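Local coordinates for hypothetical protein PH0435 (Pyrococcus horikoshii, PDB 2YV4) that is the C-terminal Sua5 domain of a probable threonylcarbamoyl-AMP synthase, an enzyme type that makes the activated intermediate for threonylcarbamoyladenosine modification of tRNA, at residues E55-N60 and L88-R93; G18-L23 and V75-G80; E22-L27 and K32-I37. All blocks are in the same frame, centred on the assembly; numbering follows the deposited sequence.

Contact 1. Residues E55-N60 and L88-R93; sequences EEVAKN and LAVMNR
V57 lays its CG1 methyl over the backbone joining A89 to V90. This methyl is anti to the backbone N of V57 (chi1 166°), which aims it at helix 86-93. It comes within 3.8 Å of V90 N. It also meets two side chains: CG1 is 3.9 Å from A89 CB and 4.0 Å from V90 CG2. The side chain of A89 is only CB, which lets V57 come close to the helix backbone. The segments run in the same general sense and cross at -32°, with their axes 9.0 Å apart at the nearest point. The CA atoms of A58 and R93 come to 6.0 Å.

R93 forms the other, exposed part of the contact. It bends at chi2 (62°) and brings its guanidinium beside A58. The carbonyl A58 O sits over one face of that group, 3.5 Å from R93 NE. This is a contact with the face and not a hydrogen bond. The guanidinium also makes a cation-pi contact with F62, one turn further along helix 54-70, and R93 touches L61.

V57 and V90 both pack on L50, in the loop before helix 54-70. Helices 54-70 and 86-93 lie side by side on one face of the parallel sheet, while helix 13-29 covers the other.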
ATOM      1  N   GLU A  55     -13.517   5.526  -6.588  1.00 18.21           N
ATOM      2  CA  GLU A  55     -14.557   4.525  -6.371  1.00 20.86           C
ATOM      3  C   GLU A  55     -13.971   3.122  -6.225  1.00 18.76           C
ATOM      4  O   GLU A  55     -14.410   2.344  -5.380  1.00 18.27           O
ATOM      5  CB  GLU A  55     -15.568   4.533  -7.524  1.00 25.50           C
ATOM      6  CG  GLU A  55     -16.509   3.333  -7.509  1.00 31.72           C
ATOM      7  CD  GLU A  55     -17.666   3.462  -8.484  1.00 36.52           C
ATOM      8  OE1 GLU A  55     -17.417   3.653  -9.695  1.00 40.06           O
ATOM      9  OE2 GLU A  55     -18.830   3.368  -8.035  1.00 37.81           O
ATOM     10  N   GLU A  56     -12.984   2.802  -7.054  1.00 17.80           N
ATOM     11  CA  GLU A  56     -12.352   1.492  -6.991  1.00 18.89           C
ATOM     12  C   GLU A  56     -11.599   1.309  -5.683  1.00 16.56           C
ATOM     13  O   GLU A  56     -11.618   0.229  -5.100  1.00 15.97           O
ATOM     14  CB  GLU A  56     -11.402   1.297  -8.175  1.00 20.42           C
ATOM     15  CG  GLU A  56     -12.124   1.034  -9.488  1.00 27.78           C
ATOM     16  CD  GLU A  56     -11.168   0.846 -10.648  1.00 31.30           C
ATOM     17  OE1 GLU A  56     -10.300  -0.051 -10.570  1.00 33.41           O
ATOM     18  OE2 GLU A  56     -11.287   1.596 -11.638  1.00 35.86           O
ATOM     19  N   VAL A  57     -10.941   2.367  -5.218  1.00 14.34           N
ATOM     20  CA  VAL A  57     -10.201   2.292  -3.965  1.00 13.48           C
ATOM     21  C   VAL A  57     -11.142   1.908  -2.831  1.00 17.02           C
ATOM     22  O   VAL A  57     -10.885   0.964  -2.081  1.00 15.14           O
ATOM     23  CB  VAL A  57      -9.533   3.642  -3.627  1.00 12.95           C
ATOM     24  CG1 VAL A  57      -9.072   3.648  -2.167  1.00 10.73           C
ATOM     25  CG2 VAL A  57      -8.343   3.881  -4.558  1.00  9.83           C
ATOM     26  N   ALA A  58     -12.236   2.652  -2.709  1.00 18.80           N
ATOM     27  CA  ALA A  58     -13.218   2.404  -1.663  1.00 21.13           C
ATOM     28  C   ALA A  58     -13.731   0.972  -1.729  1.00 22.97           C
ATOM     29  O   ALA A  58     -14.030   0.355  -0.704  1.00 23.24           O
ATOM     30  CB  ALA A  58     -14.381   3.385  -1.804  1.00 22.39           C
ATOM     31  N   LYS A  59     -13.814   0.442  -2.943  1.00 24.22           N
ATOM     32  CA  LYS A  59     -14.310  -0.907  -3.163  1.00 26.12           C
ATOM     33  C   LYS A  59     -13.298  -2.034  -2.960  1.00 25.62           C
ATOM     34  O   LYS A  59     -13.649  -3.086  -2.427  1.00 28.48           O
ATOM     35  CB  LYS A  59     -14.891  -1.013  -4.578  1.00 27.76           C
ATOM     36  CG  LYS A  59     -15.526  -2.358  -4.886  1.00 31.09           C
ATOM     37  CD  LYS A  59     -15.964  -2.468  -6.341  1.00 33.95           C
ATOM     38  CE  LYS A  59     -16.601  -3.831  -6.610  1.00 36.28           C
ATOM     39  NZ  LYS A  59     -17.018  -4.003  -8.031  1.00 38.83           N
ATOM     40  N   ASN A  60     -12.051  -1.824  -3.371  1.00 24.41           N
ATOM     41  CA  ASN A  60     -11.033  -2.873  -3.266  1.00 23.00           C
ATOM     42  C   ASN A  60     -10.136  -2.901  -2.026  1.00 21.10           C
ATOM     43  O   ASN A  60      -9.627  -3.959  -1.656  1.00 18.87           O
ATOM     44  CB  ASN A  60     -10.100  -2.836  -4.487  1.00 24.70           C
ATOM     45  CG  ASN A  60     -10.845  -2.803  -5.804  1.00 25.85           C
ATOM     46  OD1 ASN A  60     -11.812  -3.537  -6.006  1.00 23.81           O
ATOM     47  ND2 ASN A  60     -10.378  -1.958  -6.723  1.00 24.52           N
ATOM     48  N   LEU A  88      -5.808  10.340  -1.069  1.00 14.90           N
ATOM     49  CA  LEU A  88      -6.820  10.834  -0.140  1.00 15.99           C
ATOM     50  C   LEU A  88      -7.890   9.767   0.087  1.00 15.01           C
ATOM     51  O   LEU A  88      -8.322   9.542   1.221  1.00 15.03           O
ATOM     52  CB  LEU A  88      -7.469  12.112  -0.677  1.00 18.61           C
ATOM     53  CG  LEU A  88      -8.707  12.599   0.082  1.00 21.11           C
ATOM     54  CD1 LEU A  88      -8.380  12.753   1.566  1.00 24.16           C
ATOM     55  CD2 LEU A  88      -9.187  13.917  -0.506  1.00 22.77           C
ATOM     56  N   ALA A  89      -8.311   9.109  -0.991  1.00 13.83           N
ATOM     57  CA  ALA A  89      -9.326   8.066  -0.890  1.00 12.34           C
ATOM     58  C   ALA A  89      -8.823   6.928  -0.017  1.00 11.77           C
ATOM     59  O   ALA A  89      -9.579   6.373   0.781  1.00 10.07           O
ATOM     60  CB  ALA A  89      -9.690   7.538  -2.282  1.00 16.05           C
ATOM     61  N   VAL A  90      -7.551   6.568  -0.179  1.00 11.34           N
ATOM     62  CA  VAL A  90      -6.964   5.497   0.622  1.00 11.55           C
ATOM     63  C   VAL A  90      -7.066   5.842   2.105  1.00 11.47           C
ATOM     64  O   VAL A  90      -7.536   5.037   2.909  1.00 11.55           O
ATOM     65  CB  VAL A  90      -5.475   5.265   0.267  1.00 10.70           C
ATOM     66  CG1 VAL A  90      -4.829   4.344   1.299  1.00 12.55           C
ATOM     67  CG2 VAL A  90      -5.358   4.641  -1.124  1.00 11.52           C
HETATM   68  N   MSE A  91      -6.628   7.045   2.464  1.00 14.39           N
HETATM   69  CA  MSE A  91      -6.675   7.480   3.856  1.00 17.25           C
HETATM   70  C   MSE A  91      -8.113   7.535   4.377  1.00 17.35           C
HETATM   71  O   MSE A  91      -8.379   7.137   5.509  1.00 17.37           O
HETATM   72  CB  MSE A  91      -5.988   8.847   4.016  1.00 18.52           C
HETATM   73  CG  MSE A  91      -4.460   8.804   3.839  1.00 22.00           C
HETATM   74 SE   MSE A  91      -3.560  10.444   4.424  1.00 31.03          SE
HETATM   75  CE  MSE A  91      -4.258  10.457   6.198  1.00 27.64           C
ATOM     76  N   ASN A  92      -9.040   8.021   3.556  1.00 19.38           N
ATOM     77  CA  ASN A  92     -10.443   8.090   3.967  1.00 21.14           C
ATOM     78  C   ASN A  92     -10.989   6.703   4.304  1.00 21.37           C
ATOM     79  O   ASN A  92     -11.579   6.498   5.366  1.00 22.12           O
ATOM     80  CB  ASN A  92     -11.295   8.720   2.860  1.00 22.77           C
ATOM     81  CG  ASN A  92     -11.093  10.215   2.751  1.00 24.22           C
ATOM     82  OD1 ASN A  92     -11.505  10.839   1.775  1.00 26.95           O
ATOM     83  ND2 ASN A  92     -10.461  10.802   3.765  1.00 23.52           N
ATOM     84  N   ARG A  93     -10.790   5.751   3.400  1.00 21.38           N
ATOM     85  CA  ARG A  93     -11.268   4.386   3.615  1.00 22.27           C
ATOM     86  C   ARG A  93     -10.533   3.726   4.783  1.00 21.67           C
ATOM     87  O   ARG A  93     -11.022   2.768   5.383  1.00 19.86           O
ATOM     88  CB  ARG A  93     -11.069   3.561   2.339  1.00 24.05           C
ATOM     89  CG  ARG A  93     -11.474   2.098   2.447  1.00 28.00           C
ATOM     90  CD  ARG A  93     -12.953   1.933   2.750  1.00 33.14           C
ATOM     91  NE  ARG A  93     -13.341   0.524   2.754  1.00 37.17           N
ATOM     92  CZ  ARG A  93     -14.524   0.072   3.159  1.00 39.64           C
ATOM     93  NH1 ARG A  93     -15.448   0.918   3.599  1.00 41.73           N
ATOM     94  NH2 ARG A  93     -14.788  -1.230   3.119  1.00 40.68           N
TER

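Contact 2. Residues G18-L23 and V75-G80; sequences GKITEL and VVIAEG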
ATOM      1  N   GLY A  18       9.198   5.466  -6.603  1.00 11.71           N
ATOM      2  CA  GLY A  18      10.567   5.321  -6.141  1.00 13.81           C
ATOM      3  C   GLY A  18      10.649   5.028  -4.649  1.00 14.85           C
ATOM      4  O   GLY A  18      11.463   4.212  -4.203  1.00 14.60           O
ATOM      5  N   LYS A  19       9.800   5.687  -3.869  1.00 12.65           N
ATOM      6  CA  LYS A  19       9.792   5.487  -2.425  1.00 11.65           C
ATOM      7  C   LYS A  19       9.343   4.068  -2.070  1.00 12.34           C
ATOM      8  O   LYS A  19       9.967   3.403  -1.238  1.00 11.35           O
ATOM      9  CB  LYS A  19       8.882   6.525  -1.760  1.00 11.90           C
ATOM     10  CG  LYS A  19       8.729   6.370  -0.243  1.00 16.03           C
ATOM     11  CD  LYS A  19      10.057   6.488   0.505  1.00 19.76           C
ATOM     12  CE  LYS A  19      10.681   7.867   0.360  1.00 20.75           C
ATOM     13  NZ  LYS A  19      11.911   7.991   1.196  1.00 22.94           N
ATOM     14  N   ILE A  20       8.270   3.595  -2.701  1.00 10.20           N
ATOM     15  CA  ILE A  20       7.791   2.243  -2.423  1.00  9.25           C
ATOM     16  C   ILE A  20       8.867   1.208  -2.759  1.00 11.41           C
ATOM     17  O   ILE A  20       9.130   0.296  -1.972  1.00  8.98           O
ATOM     18  CB  ILE A  20       6.500   1.919  -3.218  1.00  7.56           C
ATOM     19  CG1 ILE A  20       5.355   2.795  -2.702  1.00  4.62           C
ATOM     20  CG2 ILE A  20       6.141   0.439  -3.062  1.00  7.13           C
ATOM     21  CD1 ILE A  20       4.049   2.611  -3.432  1.00  4.17           C
ATOM     22  N   THR A  21       9.490   1.353  -3.925  1.00 11.64           N
ATOM     23  CA  THR A  21      10.544   0.430  -4.341  1.00 13.30           C
ATOM     24  C   THR A  21      11.607   0.353  -3.247  1.00 14.73           C
ATOM     25  O   THR A  21      12.064  -0.732  -2.880  1.00 13.12           O
ATOM     26  CB  THR A  21      11.210   0.905  -5.641  1.00 15.26           C
ATOM     27  OG1 THR A  21      10.207   1.074  -6.649  1.00 14.96           O
ATOM     28  CG2 THR A  21      12.247  -0.113  -6.119  1.00 13.84           C
ATOM     29  N   GLU A  22      11.976   1.522  -2.725  1.00 14.08           N
ATOM     30  CA  GLU A  22      12.977   1.643  -1.674  1.00 14.91           C
ATOM     31  C   GLU A  22      12.548   0.932  -0.392  1.00 13.43           C
ATOM     32  O   GLU A  22      13.312   0.151   0.173  1.00 12.62           O
ATOM     33  CB  GLU A  22      13.237   3.125  -1.373  1.00 19.32           C
ATOM     34  CG  GLU A  22      14.256   3.386  -0.270  1.00 24.52           C
ATOM     35  CD  GLU A  22      14.230   4.830   0.221  1.00 29.95           C
ATOM     36  OE1 GLU A  22      15.098   5.203   1.038  1.00 32.75           O
ATOM     37  OE2 GLU A  22      13.337   5.592  -0.203  1.00 33.04           O
ATOM     38  N   LEU A  23      11.328   1.206   0.062  1.00 11.43           N
ATOM     39  CA  LEU A  23      10.806   0.598   1.281  1.00 11.21           C
ATOM     40  C   LEU A  23      10.717  -0.928   1.211  1.00 11.04           C
ATOM     41  O   LEU A  23      11.044  -1.617   2.178  1.00  9.25           O
ATOM     42  CB  LEU A  23       9.423   1.173   1.619  1.00 13.18           C
ATOM     43  CG  LEU A  23       9.383   2.579   2.226  1.00 18.06           C
ATOM     44  CD1 LEU A  23       7.937   3.037   2.358  1.00 20.01           C
ATOM     45  CD2 LEU A  23      10.069   2.575   3.591  1.00 20.23           C
ATOM     46  N   VAL A  75       4.017  -6.420   6.827  1.00 10.34           N
ATOM     47  CA  VAL A  75       3.759  -5.011   6.552  1.00 10.31           C
ATOM     48  C   VAL A  75       3.106  -4.833   5.184  1.00 11.18           C
ATOM     49  O   VAL A  75       3.506  -5.465   4.206  1.00 10.71           O
ATOM     50  CB  VAL A  75       5.067  -4.191   6.588  1.00 13.30           C
ATOM     51  CG1 VAL A  75       4.784  -2.721   6.291  1.00 11.75           C
ATOM     52  CG2 VAL A  75       5.729  -4.340   7.948  1.00 15.03           C
ATOM     53  N   VAL A  76       2.093  -3.975   5.131  1.00  7.28           N
ATOM     54  CA  VAL A  76       1.376  -3.691   3.897  1.00  6.55           C
ATOM     55  C   VAL A  76       1.608  -2.235   3.527  1.00  6.07           C
ATOM     56  O   VAL A  76       1.367  -1.342   4.333  1.00  7.40           O
ATOM     57  CB  VAL A  76      -0.154  -3.915   4.055  1.00  8.47           C
ATOM     58  CG1 VAL A  76      -0.892  -3.445   2.800  1.00  9.84           C
ATOM     59  CG2 VAL A  76      -0.444  -5.386   4.300  1.00  6.13           C
ATOM     60  N   ILE A  77       2.093  -2.000   2.317  1.00  6.08           N
ATOM     61  CA  ILE A  77       2.321  -0.636   1.852  1.00  4.99           C
ATOM     62  C   ILE A  77       1.187  -0.307   0.900  1.00  4.96           C
ATOM     63  O   ILE A  77       0.961  -1.023  -0.077  1.00  2.17           O
ATOM     64  CB  ILE A  77       3.656  -0.506   1.096  1.00  5.77           C
ATOM     65  CG1 ILE A  77       4.820  -0.844   2.034  1.00  6.90           C
ATOM     66  CG2 ILE A  77       3.799   0.909   0.535  1.00  5.90           C
ATOM     67  CD1 ILE A  77       6.176  -0.918   1.332  1.00  9.13           C
ATOM     68  N   ALA A  78       0.450   0.755   1.203  1.00  4.74           N
ATOM     69  CA  ALA A  78      -0.651   1.171   0.347  1.00  5.68           C
ATOM     70  C   ALA A  78      -0.187   2.395  -0.424  1.00  5.97           C
ATOM     71  O   ALA A  78       0.201   3.397   0.164  1.00  7.31           O
ATOM     72  CB  ALA A  78      -1.885   1.505   1.188  1.00  6.12           C
ATOM     73  N   GLU A  79      -0.212   2.287  -1.744  1.00  8.39           N
ATOM     74  CA  GLU A  79       0.199   3.363  -2.637  1.00  9.87           C
ATOM     75  C   GLU A  79      -0.833   4.495  -2.579  1.00 11.40           C
ATOM     76  O   GLU A  79      -2.005   4.273  -2.865  1.00 10.97           O
ATOM     77  CB  GLU A  79       0.289   2.802  -4.056  1.00 11.33           C
ATOM     78  CG  GLU A  79       0.937   3.690  -5.085  1.00 12.28           C
ATOM     79  CD  GLU A  79       0.983   3.013  -6.442  1.00 15.17           C
ATOM     80  OE1 GLU A  79       1.487   1.867  -6.513  1.00 14.51           O
ATOM     81  OE2 GLU A  79       0.513   3.617  -7.433  1.00 13.72           O
ATOM     82  N   GLY A  80      -0.398   5.697  -2.203  1.00 10.71           N
ATOM     83  CA  GLY A  80      -1.317   6.824  -2.124  1.00 12.06           C
ATOM     84  C   GLY A  80      -0.864   8.013  -2.956  1.00 13.57           C
ATOM     85  O   GLY A  80      -0.400   9.016  -2.406  1.00 13.93           O
TER
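Helix segment 18-23 runs almost antiparallel to strand 75-80, at 172°, with the two axes 10.1 Å apart. The closest CA atoms are those of I20 and I77, 7.5 Å from each other. I77 points toward the helix, and I20 and L23 point toward the strand. I20 and I77 slide past one another in opposite directions, with I20 CG1 4.1 Å from I77 CG2. I77 CD1 reaches further along and lies 3.9 Å from L23 CB.

I20 continues toward E79 and crosses its chain at about a right angle. Its CD1 is 3.7 Å from E79 CG and 3.8 Å from E79 CB. A chi1 of -169° carries CG of E79 to the far side from its N, and the chain stays extended beyond it. The aliphatic part of E79 thus lies against I20. Its buried carboxylate is held by hydrogen bonds to Y42 OH and S39 OG, one on each oxygen.

The contact is helix-on-sheet packing in an alpha/beta fold. Strand 75-81 lies between strands 34-38 and 5-11. Helix 13-29 spans all three, with I20 also on V36 and L23 also on V9.

Contact 3. Residues E22-L27 and K32-I37; sequences ELVKEL and KKVGVI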
ATOM      1  N   GLU A  22      11.976   1.522  -2.725  1.00 14.08           N
ATOM      2  CA  GLU A  22      12.977   1.643  -1.674  1.00 14.91           C
ATOM      3  C   GLU A  22      12.548   0.932  -0.392  1.00 13.43           C
ATOM      4  O   GLU A  22      13.312   0.151   0.173  1.00 12.62           O
ATOM      5  CB  GLU A  22      13.237   3.125  -1.373  1.00 19.32           C
ATOM      6  CG  GLU A  22      14.256   3.386  -0.270  1.00 24.52           C
ATOM      7  CD  GLU A  22      14.230   4.830   0.221  1.00 29.95           C
ATOM      8  OE1 GLU A  22      15.098   5.203   1.038  1.00 32.75           O
ATOM      9  OE2 GLU A  22      13.337   5.592  -0.203  1.00 33.04           O
ATOM     10  N   LEU A  23      11.328   1.206   0.062  1.00 11.43           N
ATOM     11  CA  LEU A  23      10.806   0.598   1.281  1.00 11.21           C
ATOM     12  C   LEU A  23      10.717  -0.928   1.211  1.00 11.04           C
ATOM     13  O   LEU A  23      11.044  -1.617   2.178  1.00  9.25           O
ATOM     14  CB  LEU A  23       9.423   1.173   1.619  1.00 13.18           C
ATOM     15  CG  LEU A  23       9.383   2.579   2.226  1.00 18.06           C
ATOM     16  CD1 LEU A  23       7.937   3.037   2.358  1.00 20.01           C
ATOM     17  CD2 LEU A  23      10.069   2.575   3.591  1.00 20.23           C
ATOM     18  N   VAL A  24      10.254  -1.453   0.080  1.00 10.72           N
ATOM     19  CA  VAL A  24      10.146  -2.893  -0.086  1.00  9.64           C
ATOM     20  C   VAL A  24      11.513  -3.545   0.148  1.00 12.69           C
ATOM     21  O   VAL A  24      11.637  -4.484   0.937  1.00 12.99           O
ATOM     22  CB  VAL A  24       9.618  -3.245  -1.494  1.00  9.71           C
ATOM     23  CG1 VAL A  24       9.834  -4.727  -1.791  1.00  6.60           C
ATOM     24  CG2 VAL A  24       8.125  -2.910  -1.576  1.00  5.71           C
ATOM     25  N   LYS A  25      12.542  -3.036  -0.520  1.00 12.12           N
ATOM     26  CA  LYS A  25      13.882  -3.581  -0.352  1.00 15.05           C
ATOM     27  C   LYS A  25      14.295  -3.503   1.112  1.00 14.90           C
ATOM     28  O   LYS A  25      14.821  -4.466   1.666  1.00 14.96           O
ATOM     29  CB  LYS A  25      14.887  -2.814  -1.214  1.00 16.02           C
ATOM     30  CG  LYS A  25      14.755  -3.077  -2.695  1.00 16.56           C
ATOM     31  CD  LYS A  25      15.638  -2.128  -3.484  1.00 18.92           C
ATOM     32  CE  LYS A  25      15.452  -2.306  -4.979  1.00 18.59           C
ATOM     33  NZ  LYS A  25      16.250  -1.304  -5.736  1.00 19.43           N
ATOM     34  N   GLU A  26      14.051  -2.354   1.737  1.00 12.95           N
ATOM     35  CA  GLU A  26      14.398  -2.166   3.139  1.00 15.20           C
ATOM     36  C   GLU A  26      13.696  -3.175   4.036  1.00 15.46           C
ATOM     37  O   GLU A  26      14.324  -3.804   4.889  1.00 14.57           O
ATOM     38  CB  GLU A  26      14.042  -0.749   3.587  1.00 16.83           C
ATOM     39  CG  GLU A  26      15.065   0.309   3.197  1.00 22.01           C
ATOM     40  CD  GLU A  26      14.541   1.724   3.398  1.00 25.20           C
ATOM     41  OE1 GLU A  26      13.702   1.925   4.304  1.00 27.57           O
ATOM     42  OE2 GLU A  26      14.971   2.636   2.657  1.00 27.68           O
ATOM     43  N   LEU A  27      12.392  -3.332   3.845  1.00 13.27           N
ATOM     44  CA  LEU A  27      11.632  -4.271   4.652  1.00 13.95           C
ATOM     45  C   LEU A  27      12.113  -5.706   4.427  1.00 14.63           C
ATOM     46  O   LEU A  27      12.270  -6.469   5.380  1.00 13.65           O
ATOM     47  CB  LEU A  27      10.139  -4.134   4.335  1.00 14.62           C
ATOM     48  CG  LEU A  27       9.580  -2.752   4.702  1.00 15.26           C
ATOM     49  CD1 LEU A  27       8.131  -2.619   4.261  1.00 14.93           C
ATOM     50  CD2 LEU A  27       9.705  -2.544   6.208  1.00 16.10           C
ATOM     51  N   LYS A  32      11.031  -8.799   6.904  1.00 16.23           N
ATOM     52  CA  LYS A  32       9.584  -8.648   6.900  1.00 16.21           C
ATOM     53  C   LYS A  32       8.994  -9.084   5.562  1.00 16.18           C
ATOM     54  O   LYS A  32       9.516  -8.734   4.500  1.00 15.16           O
ATOM     55  CB  LYS A  32       9.202  -7.187   7.143  1.00 19.31           C
ATOM     56  CG  LYS A  32       9.662  -6.623   8.468  1.00 21.42           C
ATOM     57  CD  LYS A  32       8.899  -7.237   9.624  1.00 22.63           C
ATOM     58  CE  LYS A  32       9.364  -6.636  10.935  1.00 26.48           C
ATOM     59  NZ  LYS A  32       9.261  -5.148  10.890  1.00 30.76           N
ATOM     60  N   LYS A  33       7.922  -9.868   5.614  1.00 13.43           N
ATOM     61  CA  LYS A  33       7.246 -10.281   4.391  1.00 12.68           C
ATOM     62  C   LYS A  33       6.419  -9.036   4.079  1.00 10.88           C
ATOM     63  O   LYS A  33       5.632  -8.586   4.912  1.00  9.96           O
ATOM     64  CB  LYS A  33       6.341 -11.489   4.650  1.00 14.99           C
ATOM     65  CG  LYS A  33       5.686 -12.052   3.400  1.00 19.20           C
ATOM     66  CD  LYS A  33       4.860 -13.293   3.713  1.00 21.43           C
ATOM     67  CE  LYS A  33       4.238 -13.868   2.447  1.00 21.80           C
ATOM     68  NZ  LYS A  33       3.531 -15.157   2.700  1.00 23.83           N
ATOM     69  N   VAL A  34       6.611  -8.471   2.893  1.00 10.15           N
ATOM     70  CA  VAL A  34       5.920  -7.241   2.524  1.00  8.69           C
ATOM     71  C   VAL A  34       4.950  -7.341   1.351  1.00  7.66           C
ATOM     72  O   VAL A  34       5.212  -8.002   0.343  1.00  6.17           O
ATOM     73  CB  VAL A  34       6.960  -6.124   2.240  1.00  9.07           C
ATOM     74  CG1 VAL A  34       7.957  -6.602   1.224  1.00 11.69           C
ATOM     75  CG2 VAL A  34       6.268  -4.859   1.752  1.00  9.35           C
ATOM     76  N   GLY A  35       3.818  -6.666   1.502  1.00  6.96           N
ATOM     77  CA  GLY A  35       2.807  -6.664   0.463  1.00  6.86           C
ATOM     78  C   GLY A  35       2.533  -5.245   0.010  1.00  7.85           C
ATOM     79  O   GLY A  35       2.654  -4.295   0.782  1.00  8.45           O
ATOM     80  N   VAL A  36       2.191  -5.093  -1.259  1.00  6.88           N
ATOM     81  CA  VAL A  36       1.886  -3.785  -1.792  1.00  5.79           C
ATOM     82  C   VAL A  36       0.487  -3.781  -2.378  1.00  5.41           C
ATOM     83  O   VAL A  36       0.102  -4.697  -3.107  1.00  4.10           O
ATOM     84  CB  VAL A  36       2.874  -3.376  -2.905  1.00  6.05           C
ATOM     85  CG1 VAL A  36       2.300  -2.195  -3.710  1.00  6.20           C
ATOM     86  CG2 VAL A  36       4.219  -2.998  -2.294  1.00  4.33           C
ATOM     87  N   ILE A  37      -0.280  -2.764  -2.021  1.00  4.23           N
ATOM     88  CA  ILE A  37      -1.610  -2.587  -2.578  1.00  4.87           C
ATOM     89  C   ILE A  37      -1.402  -1.303  -3.372  1.00  5.80           C
ATOM     90  O   ILE A  37      -1.308  -0.218  -2.796  1.00  5.13           O
ATOM     91  CB  ILE A  37      -2.681  -2.351  -1.495  1.00  6.25           C
ATOM     92  CG1 ILE A  37      -2.736  -3.543  -0.537  1.00  7.90           C
ATOM     93  CG2 ILE A  37      -4.043  -2.163  -2.154  1.00  7.49           C
ATOM     94  CD1 ILE A  37      -3.763  -3.375   0.580  1.00  9.06           C
TER
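The backbone carbonyl L27 O accepts a hydrogen bond from K32 N at 3.0 Å, with an N-H...O angle of 152°. The donor stands above the carbonyl plane. K32 CB also lies close to this oxygen, 3.6 Å from L27 O. The bond ties the last turns of helix 13-29 to the chain that leaves it. K32 CB points toward the helix, but the chain then folds at chi2 and chi4, and NZ ends up turned from it.

Beyond this bond the contact is apolar. L27 CD1 meets V34 CG2 at 3.8 Å, and the two side chains cross at about a right angle. In V34 a chi1 of 54° sets CG1 between the N and the carbonyl carbon and leaves CG2 opposite the N. Each methyl therefore has its own partner on the helix.

The helix and strand 34-38 form the second half of a beta-alpha-beta crossover that begins with strand 5-11. The two strands are not neighbours, because strand 75-81 lies between them. The helix returns nearly antiparallel to strand 34-37, their axes at 161°.

V24 straddles two strand residues with its two methyls. Its CG1 is 4.0 Å from V34 CG1, and its CG2 is 4.0 Å from V36 CG2. L27 also covers V75 and I77 of the neighbouring strand. K33 turns from the helix, and its NZ is hydrogen-bonded to A71 O.

In the fold
Contacts 2 and 3 are two parts of one helix-sheet interface. Their helix segments overlap at E22 and L23 of helix 13-29, and their centres are 7 Å apart. Their strands are neighbours: I77 N lies 2.8 Å from G35 O, and I37 N 2.9 Å from I77 O, both probable hydrogen bonds. Contact 1 belongs to the opposite face of the sheet. Its centre is about 17 Å from that of contact 2 and 21 Å from that of contact 3. It packs on contact 2 through V90, with CG2 3.8 Å from E79 O and CG1 4.1 Å from A78 CB. Contacts 1 and 3 do not touch, with nearest atoms about 6 Å apart.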